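Local coordinates for cobalamin biosynthesis protein CobN (Mycobacterium tuberculosis, PDB 7C6O) that serves as the large catalytic subunit of cobaltochelatase, the enzyme that inserts cobalt into the corrin ring of hydrogenobyrinic acid a,c-diamide during cobalamin biosynthesis, at residues Thr1180-Thr1183 with Ala1189-Gly1192; Gln1170-Asp1175 with His1191-Arg1196; Asp1012-Arg1017 with Leu1197-Gly1202; Ala1145-Leu1150 with Glu1166-Arg1171. All coordinates share one frame; numbering follows the deposited sequence. Where two conformers were deposited one is given.

Contact 1 (Thr1180-Thr1183 with Ala1189-Gly1192)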
loop_
_atom_site.group_PDB
_atom_site.type_symbol
_atom_site.label_atom_id
_atom_site.label_comp_id
_atom_site.label_asym_id
_atom_site.label_seq_id
_atom_site.Cartn_x
_atom_site.Cartn_y
_atom_site.Cartn_z
ATOM N N THR A 1180 32.007 -13.463 16.412
ATOM C CA THR A 1180 32.288 -14.631 15.585
ATOM C C THR A 1180 31.168 -14.880 14.585
ATOM O O THR A 1180 31.425 -15.170 13.410
ATOM C CB THR A 1180 32.496 -15.860 16.470
ATOM O OG1 THR A 1180 33.682 -15.691 17.254
ATOM C CG2 THR A 1180 32.621 -17.122 15.622
ATOM N N PHE A 1181 29.917 -14.773 15.037
ATOM C CA PHE A 1181 28.781 -14.944 14.138
ATOM C C PHE A 1181 28.776 -13.880 13.048
ATOM O O PHE A 1181 28.590 -14.189 11.863
ATOM C CB PHE A 1181 27.479 -14.909 14.940
ATOM C CG PHE A 1181 26.260 -14.648 14.104
ATOM C CD1 PHE A 1181 25.741 -15.636 13.282
ATOM C CD2 PHE A 1181 25.631 -13.413 14.139
ATOM C CE1 PHE A 1181 24.622 -15.397 12.508
ATOM C CE2 PHE A 1181 24.506 -13.171 13.369
ATOM C CZ PHE A 1181 24.003 -14.166 12.553
ATOM N N MET A 1182 28.975 -12.615 13.430
ATOM C CA MET A 1182 29.011 -11.535 12.447
ATOM C C MET A 1182 30.132 -11.742 11.438
ATOM O O MET A 1182 29.941 -11.533 10.234
ATOM C CB MET A 1182 29.182 -10.184 13.145
ATOM C CG MET A 1182 28.037 -9.767 14.056
ATOM S SD MET A 1182 26.510 -9.354 13.191
ATOM C CE MET A 1182 27.099 -8.171 11.980
ATOM N N THR A 1183 31.311 -12.152 11.908
ATOM C CA THR A 1183 32.454 -12.305 11.012
ATOM C C THR A 1183 32.215 -13.408 9.983
ATOM O O THR A 1183 32.578 -13.261 8.811
ATOM C CB THR A 1183 33.716 -12.588 11.828
ATOM O OG1 THR A 1183 33.973 -11.483 12.702
ATOM C CG2 THR A 1183 34.916 -12.801 10.913
ATOM N N ALA A 1189 28.403 -6.193 7.441
ATOM C CA ALA A 1189 27.530 -5.577 8.434
ATOM C C ALA A 1189 28.282 -5.293 9.728
ATOM O O ALA A 1189 28.026 -4.280 10.391
ATOM C CB ALA A 1189 26.323 -6.475 8.697
ATOM N N LEU A 1190 29.209 -6.178 10.106
ATOM C CA LEU A 1190 30.041 -5.923 11.279
ATOM C C LEU A 1190 30.877 -4.665 11.091
ATOM O O LEU A 1190 30.999 -3.848 12.010
ATOM C CB LEU A 1190 30.942 -7.128 11.556
ATOM C CG LEU A 1190 31.936 -6.978 12.712
ATOM C CD1 LEU A 1190 31.202 -6.768 14.028
ATOM C CD2 LEU A 1190 32.854 -8.191 12.797
ATOM N N HIS A 1191 31.455 -4.492 9.900
ATOM C CA HIS A 1191 32.198 -3.275 9.600
ATOM C C HIS A 1191 31.303 -2.046 9.704
ATOM O O HIS A 1191 31.696 -1.028 10.289
ATOM C CB HIS A 1191 32.814 -3.382 8.203
ATOM C CG HIS A 1191 33.777 -2.284 7.877
ATOM N ND1 HIS A 1191 33.375 -1.067 7.370
ATOM C CD2 HIS A 1191 35.126 -2.223 7.977
ATOM C CE1 HIS A 1191 34.435 -0.301 7.178
ATOM N NE2 HIS A 1191 35.510 -0.980 7.538
ATOM N N GLY A 1192 30.091 -2.127 9.152
ATOM C CA GLY A 1192 29.186 -0.988 9.201
ATOM C C GLY A 1192 28.752 -0.633 10.613
ATOM O O GLY A 1192 28.573 0.542 10.938
#
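Met1182 and Leu1190 carry nearly all of this meeting between segments 1180-1183 and 1189-1192, and each is buried. They also mark the closest approach of the two backbones, with Met1182 CA 5.8 Å from Leu1190 CA. At that range the side chains meet close to their roots: Met1182 CB lies 3.9 Å from Leu1190 CB. The rest of the methionine does not reach straight out. Its chain bends at chi2 (-69°) and again at chi3 (-52°), and this double bend turns the terminal methyl back onto the partner helix, where Met1182 CE comes to 3.5 Å from the backbone N of Leu1190. The same methyl also touches Ala1189, with Met1182 CE 3.8 Å from Ala1189 CB, and so it covers the start of this helical turn.

Leu1190 answers with its branched end. CG stands opposite the backbone N (chi1 177°), which carries CD1 alongside Met1182 CB and CD2 on to Thr1183. Leu1190 CD2, a methyl, rests 3.5 Å from Thr1183 OG1 in a van der Waals touch; the hydroxyl is hydrogen-bonded to the carbonyl of Arg1179, one turn back in its own helix. Helix 1211-1226 covers Leu1190 further through Val1220 and Thr1224, while Ala1140 of helix 1136-1157 packs on Met1182. Helices 1176-1185 and 1187-1203 are separated by Asn1186 alone, whose OD1 binds Ala1189 N, and the methionine-leucine pair packs the inside of a tight bend between two consecutive helices.

Contact 2 (Gln1170-Asp1175 with His1191-Arg1196)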
loop_
_atom_site.group_PDB
_atom_site.type_symbol
_atom_site.label_atom_id
_atom_site.label_comp_id
_atom_site.label_asym_id
_atom_site.label_seq_id
_atom_site.Cartn_x
_atom_site.Cartn_y
_atom_site.Cartn_z
ATOM N N GLN A 1170 29.007 -3.491 23.257
ATOM C CA GLN A 1170 29.498 -4.722 23.863
ATOM C C GLN A 1170 28.726 -5.937 23.358
ATOM O O GLN A 1170 29.326 -6.959 23.002
ATOM C CB GLN A 1170 29.417 -4.622 25.389
ATOM C CG GLN A 1170 29.895 -5.863 26.114
ATOM C CD GLN A 1170 31.329 -6.218 25.777
ATOM O OE1 GLN A 1170 32.182 -5.340 25.631
ATOM N NE2 GLN A 1170 31.601 -7.511 25.644
ATOM N N ARG A 1171 27.394 -5.845 23.313
ATOM C CA ARG A 1171 26.592 -7.014 22.965
ATOM C C ARG A 1171 26.712 -7.361 21.485
ATOM O O ARG A 1171 26.769 -8.542 21.123
ATOM C CB ARG A 1171 25.124 -6.786 23.335
ATOM C CG ARG A 1171 24.869 -6.581 24.821
ATOM C CD ARG A 1171 25.374 -7.756 25.632
ATOM N NE ARG A 1171 24.561 -8.953 25.444
ATOM C CZ ARG A 1171 24.964 -10.182 25.752
ATOM N NH1 ARG A 1171 26.178 -10.378 26.252
ATOM N NH2 ARG A 1171 24.158 -11.216 25.553
ATOM N N TYR A 1172 26.741 -6.353 20.614
ATOM C CA TYR A 1172 26.690 -6.599 19.177
ATOM C C TYR A 1172 28.067 -6.820 18.563
ATOM O O TYR A 1172 28.226 -7.694 17.701
ATOM C CB TYR A 1172 26.012 -5.427 18.456
ATOM C CG TYR A 1172 24.497 -5.439 18.472
ATOM C CD1 TYR A 1172 23.789 -6.046 19.500
ATOM C CD2 TYR A 1172 23.778 -4.846 17.443
ATOM C CE1 TYR A 1172 22.403 -6.055 19.504
ATOM C CE2 TYR A 1172 22.393 -4.849 17.439
ATOM C CZ TYR A 1172 21.713 -5.453 18.469
ATOM O OH TYR A 1172 20.337 -5.448 18.458
ATOM N N VAL A 1173 29.067 -6.050 18.983
ATOM C CA VAL A 1173 30.329 -5.932 18.263
ATOM C C VAL A 1173 31.476 -6.609 19.008
ATOM O O VAL A 1173 32.245 -7.371 18.419
ATOM C CB VAL A 1173 30.653 -4.451 17.973
ATOM C CG1 VAL A 1173 31.955 -4.325 17.187
ATOM C CG2 VAL A 1173 29.501 -3.804 17.218
ATOM N N LEU A 1174 31.610 -6.337 20.304
ATOM C CA LEU A 1174 32.766 -6.818 21.055
ATOM C C LEU A 1174 32.552 -8.197 21.666
ATOM O O LEU A 1174 33.529 -8.920 21.896
ATOM C CB LEU A 1174 33.131 -5.816 22.155
ATOM C CG LEU A 1174 33.519 -4.419 21.660
ATOM C CD1 LEU A 1174 33.920 -3.524 22.826
ATOM C CD2 LEU A 1174 34.636 -4.497 20.624
ATOM N N ASP A 1175 31.303 -8.578 21.928
ATOM C CA ASP A 1175 31.010 -9.902 22.462
ATOM C C ASP A 1175 31.577 -10.984 21.550
ATOM O O ASP A 1175 31.348 -10.971 20.338
ATOM C CB ASP A 1175 29.499 -10.078 22.614
ATOM C CG ASP A 1175 29.122 -11.454 23.115
ATOM O OD1 ASP A 1175 29.373 -11.741 24.305
ATOM O OD2 ASP A 1175 28.570 -12.247 22.322
ATOM N N HIS A 1191 31.455 -4.492 9.900
ATOM C CA HIS A 1191 32.198 -3.275 9.600
ATOM C C HIS A 1191 31.303 -2.046 9.704
ATOM O O HIS A 1191 31.696 -1.028 10.289
ATOM C CB HIS A 1191 32.814 -3.382 8.203
ATOM C CG HIS A 1191 33.777 -2.284 7.877
ATOM N ND1 HIS A 1191 33.375 -1.067 7.370
ATOM C CD2 HIS A 1191 35.126 -2.223 7.977
ATOM C CE1 HIS A 1191 34.435 -0.301 7.178
ATOM N NE2 HIS A 1191 35.510 -0.980 7.538
ATOM N N GLY A 1192 30.091 -2.127 9.152
ATOM C CA GLY A 1192 29.186 -0.988 9.201
ATOM C C GLY A 1192 28.752 -0.633 10.613
ATOM O O GLY A 1192 28.573 0.542 10.938
ATOM N N MET A 1193 28.567 -1.647 11.466
ATOM C CA MET A 1193 28.192 -1.394 12.857
ATOM C C MET A 1193 29.298 -0.661 13.601
ATOM O O MET A 1193 29.047 0.335 14.292
ATOM C CB MET A 1193 27.874 -2.707 13.573
ATOM C CG MET A 1193 26.550 -3.336 13.223
ATOM S SD MET A 1193 26.171 -4.682 14.366
ATOM C CE MET A 1193 27.728 -5.551 14.400
ATOM N N ALA A 1194 30.532 -1.164 13.498
ATOM C CA ALA A 1194 31.652 -0.498 14.156
ATOM C C ALA A 1194 31.830 0.916 13.627
ATOM O O ALA A 1194 32.078 1.852 14.397
ATOM C CB ALA A 1194 32.932 -1.311 13.964
ATOM N N GLU A 1195 31.692 1.094 12.313
ATOM C CA GLU A 1195 31.807 2.426 11.730
ATOM C C GLU A 1195 30.722 3.356 12.259
ATOM O O GLU A 1195 30.996 4.515 12.595
ATOM C CB GLU A 1195 31.740 2.329 10.209
ATOM C CG GLU A 1195 32.585 3.354 9.482
ATOM C CD GLU A 1195 32.542 3.171 7.979
ATOM O OE1 GLU A 1195 31.430 3.180 7.412
ATOM O OE2 GLU A 1195 33.618 3.002 7.371
ATOM N N ARG A 1196 29.482 2.867 12.348
ATOM C CA ARG A 1196 28.388 3.725 12.792
ATOM C C ARG A 1196 28.540 4.110 14.259
ATOM O O ARG A 1196 28.263 5.254 14.637
ATOM C CB ARG A 1196 27.042 3.041 12.555
ATOM C CG ARG A 1196 25.850 3.967 12.755
ATOM C CD ARG A 1196 25.753 4.984 11.630
ATOM N NE ARG A 1196 25.202 4.386 10.417
ATOM C CZ ARG A 1196 25.122 5.007 9.245
ATOM N NH1 ARG A 1196 25.568 6.250 9.117
ATOM N NH2 ARG A 1196 24.597 4.383 8.201
#
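Met1193 reaches across to Tyr1172 and Val1173, making a Met-aromatic contact between two roughly antiparallel helices, 1162-1174 and 1187-1203. This is the tight part, and all three residues are buried. The sulfur approaches the tyrosine obliquely: Met1193 SD lies 5.2 Å from the ring centroid of Tyr1172, 74° off the ring normal, and 3.9 Å from Tyr1172 CD2. The two side chains cross at about a right angle. Rotation about the methionine's CG-SD bond (chi3 -46°) swings its methyl toward the valine and puts Met1193 CE 3.8 Å from Val1173 CG2. The far end of the ring is tethered elsewhere, through a hydrogen bond from its OH to the carbonyl of Val1123.

The contact thins quickly around this core. Level with Val1173 along the backbones, Ala1194 CB stays 4.5 Å from Val1173 CG1. Farther off, toward solvent, Gln1170 is exposed, and Arg1171, partly exposed, pairs weakly with Asp1175 over a long distance and packs on Met1129 of helix 1126-1132. Helix 1162-1174 ends here in a wider pi-type turn, closed by a bond of 2.8 Å from Asp1175 N to Gln1170 O.

Contact 3 (Asp1012-Arg1017 with Leu1197-Gly1202)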
loop_
_atom_site.group_PDB
_atom_site.type_symbol
_atom_site.label_atom_id
_atom_site.label_comp_id
_atom_site.label_asym_id
_atom_site.label_seq_id
_atom_site.Cartn_x
_atom_site.Cartn_y
_atom_site.Cartn_z
ATOM N N ASP A 1012 22.905 7.884 5.565
ATOM C CA ASP A 1012 23.811 6.939 4.920
ATOM C C ASP A 1012 24.964 7.646 4.219
ATOM O O ASP A 1012 26.080 7.116 4.184
ATOM C CB ASP A 1012 23.038 6.059 3.938
ATOM C CG ASP A 1012 22.245 4.972 4.636
ATOM O OD1 ASP A 1012 22.439 4.789 5.856
ATOM O OD2 ASP A 1012 21.429 4.303 3.970
ATOM N N SER A 1013 24.722 8.837 3.665
ATOM C CA SER A 1013 25.797 9.600 3.041
ATOM C C SER A 1013 26.720 10.239 4.065
ATOM O O SER A 1013 27.872 10.543 3.736
ATOM C CB SER A 1013 25.224 10.694 2.144
ATOM O OG SER A 1013 24.797 11.799 2.924
ATOM N N ARG A 1014 26.230 10.469 5.282
ATOM C CA ARG A 1014 26.947 11.123 6.372
ATOM C C ARG A 1014 27.296 12.575 6.067
ATOM O O ARG A 1014 28.040 13.199 6.830
ATOM C CB ARG A 1014 28.216 10.347 6.760
ATOM C CG ARG A 1014 27.978 8.863 7.017
ATOM C CD ARG A 1014 29.178 8.199 7.678
ATOM N NE ARG A 1014 30.330 8.089 6.789
ATOM C CZ ARG A 1014 31.473 7.501 7.124
ATOM N NH1 ARG A 1014 31.617 6.968 8.333
ATOM N NH2 ARG A 1014 32.472 7.441 6.256
ATOM N N SER A 1015 26.759 13.143 4.986
ATOM C CA SER A 1015 27.109 14.503 4.566
ATOM C C SER A 1015 26.177 15.534 5.210
ATOM O O SER A 1015 25.443 16.265 4.542
ATOM C CB SER A 1015 27.080 14.607 3.046
ATOM O OG SER A 1015 28.061 13.770 2.457
ATOM N N TRP A 1016 26.235 15.587 6.540
ATOM C CA TRP A 1016 25.442 16.515 7.334
ATOM C C TRP A 1016 26.186 16.776 8.635
ATOM O O TRP A 1016 27.068 16.009 9.026
ATOM C CB TRP A 1016 24.038 15.967 7.615
ATOM C CG TRP A 1016 24.048 14.748 8.492
ATOM C CD1 TRP A 1016 24.246 13.454 8.101
ATOM C CD2 TRP A 1016 23.860 14.715 9.911
ATOM N NE1 TRP A 1016 24.188 12.617 9.194
ATOM C CE2 TRP A 1016 23.952 13.368 10.315
ATOM C CE3 TRP A 1016 23.617 15.696 10.880
ATOM C CZ2 TRP A 1016 23.815 12.977 11.645
ATOM C CZ3 TRP A 1016 23.480 15.305 12.200
ATOM C CH2 TRP A 1016 23.580 13.958 12.571
ATOM N N ARG A 1017 25.824 17.867 9.313
ATOM C CA ARG A 1017 26.524 18.263 10.529
ATOM C C ARG A 1017 25.581 18.684 11.654
ATOM O O ARG A 1017 25.803 18.347 12.821
ATOM C CB ARG A 1017 27.507 19.398 10.215
ATOM C CG ARG A 1017 27.805 20.323 11.389
ATOM C CD ARG A 1017 28.988 21.225 11.086
ATOM N NE ARG A 1017 28.839 21.920 9.811
ATOM C CZ ARG A 1017 29.839 22.508 9.161
ATOM N NH1 ARG A 1017 29.615 23.118 8.006
ATOM N NH2 ARG A 1017 31.066 22.479 9.664
ATOM N N LEU A 1197 28.976 3.172 15.102
ATOM C CA LEU A 1197 29.169 3.493 16.513
ATOM C C LEU A 1197 30.311 4.485 16.696
ATOM O O LEU A 1197 30.225 5.397 17.528
ATOM C CB LEU A 1197 29.414 2.213 17.313
ATOM C CG LEU A 1197 28.221 1.251 17.355
ATOM C CD1 LEU A 1197 28.656 -0.159 17.722
ATOM C CD2 LEU A 1197 27.163 1.757 18.330
ATOM N N LEU A 1198 31.382 4.338 15.911
ATOM C CA LEU A 1198 32.440 5.340 15.925
ATOM C C LEU A 1198 31.950 6.681 15.393
ATOM O O LEU A 1198 32.421 7.730 15.847
ATOM C CB LEU A 1198 33.642 4.843 15.122
ATOM C CG LEU A 1198 34.478 3.776 15.824
ATOM C CD1 LEU A 1198 35.373 3.058 14.832
ATOM C CD2 LEU A 1198 35.309 4.407 16.932
ATOM N N GLU A 1199 31.006 6.675 14.444
ATOM C CA GLU A 1199 30.434 7.938 13.984
ATOM C C GLU A 1199 29.618 8.608 15.084
ATOM O O GLU A 1199 29.663 9.835 15.235
ATOM C CB GLU A 1199 29.568 7.722 12.739
ATOM C CG GLU A 1199 28.888 9.006 12.256
ATOM C CD GLU A 1199 27.944 8.791 11.083
ATOM O OE1 GLU A 1199 27.362 9.791 10.611
ATOM O OE2 GLU A 1199 27.780 7.635 10.638
ATOM N N ALA A 1200 28.869 7.823 15.864
ATOM C CA ALA A 1200 28.116 8.400 16.973
ATOM C C ALA A 1200 29.050 9.050 17.986
ATOM O O ALA A 1200 28.744 10.119 18.528
ATOM C CB ALA A 1200 27.255 7.329 17.642
ATOM N N ALA A 1201 30.197 8.422 18.250
ATOM C CA ALA A 1201 31.184 9.043 19.127
ATOM C C ALA A 1201 31.785 10.286 18.484
ATOM O O ALA A 1201 31.976 11.308 19.154
ATOM C CB ALA A 1201 32.278 8.037 19.484
ATOM N N GLY A 1202 32.082 10.223 17.184
ATOM C CA GLY A 1202 32.659 11.376 16.509
ATOM C C GLY A 1202 31.741 12.585 16.520
ATOM O O GLY A 1202 32.196 13.720 16.683
HETATM O O HOH W 1 29.198 5.621 9.896
HETATM O O HOH W 2 25.199 9.943 9.146
#
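Arg1014 faces Glu1199 where helix 1007-1013 has just ended: the arginine leaves helical geometry with a positive phi of 64°, while Glu1199 stays within the regular helix 1187-1203. Their backbones remain well apart, Arg1014 CA being 9.0 Å from Glu1199 CA. An ST turn spans the arginine, with Ser1015 N bonded to Ser1013 OG at 3.1 Å.

Long side chains and water bridge the gap. Glu1199 is fully extended, and the aliphatic part of Arg1014 crosses its carboxylate, with Arg1014 CD 3.3 Å from Glu1199 OE2. The guanidinium plane is turned 80° from the carboxylate plane, and the charges are linked indirectly: one water accepts from Arg1014 NH1 and donates to Glu1199 OE2 at 2.6 Å. A second water lies in the plane of the Trp1016 ring at its edge, 2.9 Å from Trp1016 NE1, and donates to Glu1199 OE1, also at 2.6 Å.

Glu1199 itself is shared, with salt bridges to Arg1196 and Arg1203, and the latter makes a cation-pi contact with Trp1016. Tyr521 of helix 517-522 and Ala1155 of helix 1136-1157 pack on Trp1016, while Phe1151 of helix 1136-1157 touches Glu1199.

Contact 4 (Ala1145-Leu1150 with Glu1166-Arg1171)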
loop_
_atom_site.group_PDB
_atom_site.type_symbol
_atom_site.label_atom_id
_atom_site.label_comp_id
_atom_site.label_asym_id
_atom_site.label_seq_id
_atom_site.Cartn_x
_atom_site.Cartn_y
_atom_site.Cartn_z
ATOM N N ALA A 1145 21.151 -3.232 10.953
ATOM C CA ALA A 1145 20.133 -2.235 10.646
ATOM C C ALA A 1145 19.618 -1.575 11.916
ATOM O O ALA A 1145 19.367 -0.365 11.938
ATOM C CB ALA A 1145 18.981 -2.873 9.869
ATOM N N THR A 1146 19.464 -2.360 12.988
ATOM C CA THR A 1146 19.018 -1.804 14.262
ATOM C C THR A 1146 19.977 -0.729 14.758
ATOM O O THR A 1146 19.543 0.313 15.262
ATOM C CB THR A 1146 18.870 -2.921 15.298
ATOM O OG1 THR A 1146 17.847 -3.834 14.876
ATOM C CG2 THR A 1146 18.498 -2.351 16.662
ATOM N N VAL A 1147 21.286 -0.955 14.613
ATOM C CA VAL A 1147 22.254 0.068 15.003
ATOM C C VAL A 1147 22.050 1.334 14.178
ATOM O O VAL A 1147 22.069 2.450 14.712
ATOM C CB VAL A 1147 23.691 -0.469 14.872
ATOM C CG1 VAL A 1147 24.694 0.634 15.161
ATOM C CG2 VAL A 1147 23.907 -1.647 15.816
ATOM N N ASP A 1148 21.839 1.179 12.869
ATOM C CA ASP A 1148 21.661 2.339 12.000
ATOM C C ASP A 1148 20.393 3.110 12.347
ATOM O O ASP A 1148 20.385 4.346 12.321
ATOM C CB ASP A 1148 21.623 1.900 10.535
ATOM C CG ASP A 1148 23.004 1.619 9.963
ATOM O OD1 ASP A 1148 24.013 1.988 10.599
ATOM O OD2 ASP A 1148 23.075 1.022 8.868
ATOM N N TYR A 1149 19.308 2.401 12.665
ATOM C CA TYR A 1149 18.038 3.076 12.900
ATOM C C TYR A 1149 18.000 3.722 14.278
ATOM O O TYR A 1149 17.420 4.799 14.443
ATOM C CB TYR A 1149 16.878 2.095 12.714
ATOM C CG TYR A 1149 16.877 1.433 11.349
ATOM C CD1 TYR A 1149 17.481 2.050 10.256
ATOM C CD2 TYR A 1149 16.286 0.189 11.155
ATOM C CE1 TYR A 1149 17.494 1.449 9.011
ATOM C CE2 TYR A 1149 16.293 -0.418 9.907
ATOM C CZ TYR A 1149 16.899 0.216 8.843
ATOM O OH TYR A 1149 16.911 -0.382 7.602
ATOM N N LEU A 1150 18.619 3.087 15.277
ATOM C CA LEU A 1150 18.819 3.762 16.553
ATOM C C LEU A 1150 19.666 5.016 16.376
ATOM O O LEU A 1150 19.360 6.066 16.952
ATOM C CB LEU A 1150 19.470 2.811 17.559
ATOM C CG LEU A 1150 18.572 1.710 18.122
ATOM C CD1 LEU A 1150 19.372 0.795 19.039
ATOM C CD2 LEU A 1150 17.384 2.311 18.865
ATOM N N GLU A 1166 26.997 1.959 25.097
ATOM C CA GLU A 1166 27.931 1.016 25.703
ATOM C C GLU A 1166 27.419 -0.412 25.581
ATOM O O GLU A 1166 28.160 -1.317 25.184
ATOM C CB GLU A 1166 28.168 1.374 27.171
ATOM C CG GLU A 1166 28.895 2.690 27.383
ATOM C CD GLU A 1166 29.071 3.030 28.857
ATOM O OE1 GLU A 1166 28.439 2.372 29.711
ATOM O OE2 GLU A 1166 29.842 3.963 29.159
ATOM N N GLN A 1167 26.145 -0.632 25.918
ATOM C CA GLN A 1167 25.593 -1.981 25.854
ATOM C C GLN A 1167 25.465 -2.457 24.414
ATOM O O GLN A 1167 25.713 -3.631 24.119
ATOM C CB GLN A 1167 24.243 -2.030 26.566
ATOM C CG GLN A 1167 24.348 -1.795 28.061
ATOM C CD GLN A 1167 25.291 -2.777 28.733
ATOM O OE1 GLN A 1167 25.203 -3.987 28.514
ATOM N NE2 GLN A 1167 26.206 -2.261 29.553
ATOM N N LEU A 1168 25.071 -1.560 23.507
ATOM C CA LEU A 1168 24.998 -1.919 22.095
ATOM C C LEU A 1168 26.365 -2.346 21.571
ATOM O O LEU A 1168 26.488 -3.365 20.880
ATOM C CB LEU A 1168 24.449 -0.741 21.290
ATOM C CG LEU A 1168 24.024 -1.002 19.846
ATOM C CD1 LEU A 1168 22.919 -2.048 19.799
ATOM C CD2 LEU A 1168 23.567 0.294 19.196
ATOM N N THR A 1169 27.406 -1.577 21.897
ATOM C CA THR A 1169 28.751 -1.896 21.428
ATOM C C THR A 1169 29.215 -3.247 21.962
ATOM O O THR A 1169 29.751 -4.074 21.215
ATOM C CB THR A 1169 29.720 -0.786 21.842
ATOM O OG1 THR A 1169 29.317 0.450 21.240
ATOM C CG2 THR A 1169 31.143 -1.115 21.410
ATOM N N GLN A 1170 29.007 -3.491 23.257
ATOM C CA GLN A 1170 29.498 -4.722 23.863
ATOM C C GLN A 1170 28.726 -5.937 23.358
ATOM O O GLN A 1170 29.326 -6.959 23.002
ATOM C CB GLN A 1170 29.417 -4.622 25.389
ATOM C CG GLN A 1170 29.895 -5.863 26.114
ATOM C CD GLN A 1170 31.329 -6.218 25.777
ATOM O OE1 GLN A 1170 32.182 -5.340 25.631
ATOM N NE2 GLN A 1170 31.601 -7.511 25.644
ATOM N N ARG A 1171 27.394 -5.845 23.313
ATOM C CA ARG A 1171 26.592 -7.014 22.965
ATOM C C ARG A 1171 26.712 -7.361 21.485
ATOM O O ARG A 1171 26.769 -8.542 21.123
ATOM C CB ARG A 1171 25.124 -6.786 23.335
ATOM C CG ARG A 1171 24.869 -6.581 24.821
ATOM C CD ARG A 1171 25.374 -7.756 25.632
ATOM N NE ARG A 1171 24.561 -8.953 25.444
ATOM C CZ ARG A 1171 24.964 -10.182 25.752
ATOM N NH1 ARG A 1171 26.178 -10.378 26.252
ATOM N NH2 ARG A 1171 24.158 -11.216 25.553
#
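Thr1146 OG1, beside the Val1147-Leu1168 contact, is gripped twice: by the carbonyl of Glu1142 one turn earlier and by NH1 of Arg1122. These bonds satisfy a buried hydroxyl, and what meets segment 1166-1171 is apolar.

Leu1168 is the side chain that reaches over. With CG set opposite the backbone N (chi1 -168°), it projects its isopropyl end at helix 1136-1157, where Val1147 and Leu1150, three residues apart, receive it. Val1147 does most of the touching, and with one branch alone. Val1147 CG2 lies 3.9 Å from Leu1168 CD2, and the same methyl is 4.1 Å from both Leu1168 CG and Leu1168 CD1, so it is seated against the whole fork of the leucine. The two side chains meet at a slant. Leu1150 touches the same leucine methyl more loosely, with Leu1150 CD1 4.2 Å from Leu1168 CD2. Leu1168 was modelled in two conformers, and these methyl contacts belong to one of them.

Neighbouring helices complete the packing. Val1123 of helix 1111-1123 touches both leucines, Leu1197 of helix 1187-1203 packs on Leu1168, and Met1193 of that same helix packs on Val1147. With Val1147 CA 7.9 Å from Leu1168 CA at the closest level, the backbones stand apart and the aliphatic side chains meet between them. Helices 1136-1157 and 1162-1174 follow each other in the chain, run roughly antiparallel and are joined by a short loop: a helical hairpin with an aliphatic interface.

In the fold
All four contacts lie on one side of the chain's centre, three of them among the C-terminal helices. Contact 4 closes first along the chain, pairing helices 1136-1157 and 1162-1174; contact 2 carries on from 1162-1174 to helix 1187-1203, and contact 1 packs the intervening helix 1176-1185 on that same helix 1187-1203. Contact 2 lies in the middle, its centre about 7 Å from those of contacts 1 and 4, and touches all three others. Contact 3, its centre about 19 Å from that of contact 1, spans 179 residues to bring the end of helix 1007-1013 onto helix 1187-1203. That helix thus takes part in three contacts, tying the local bundle to an earlier part of the subunit.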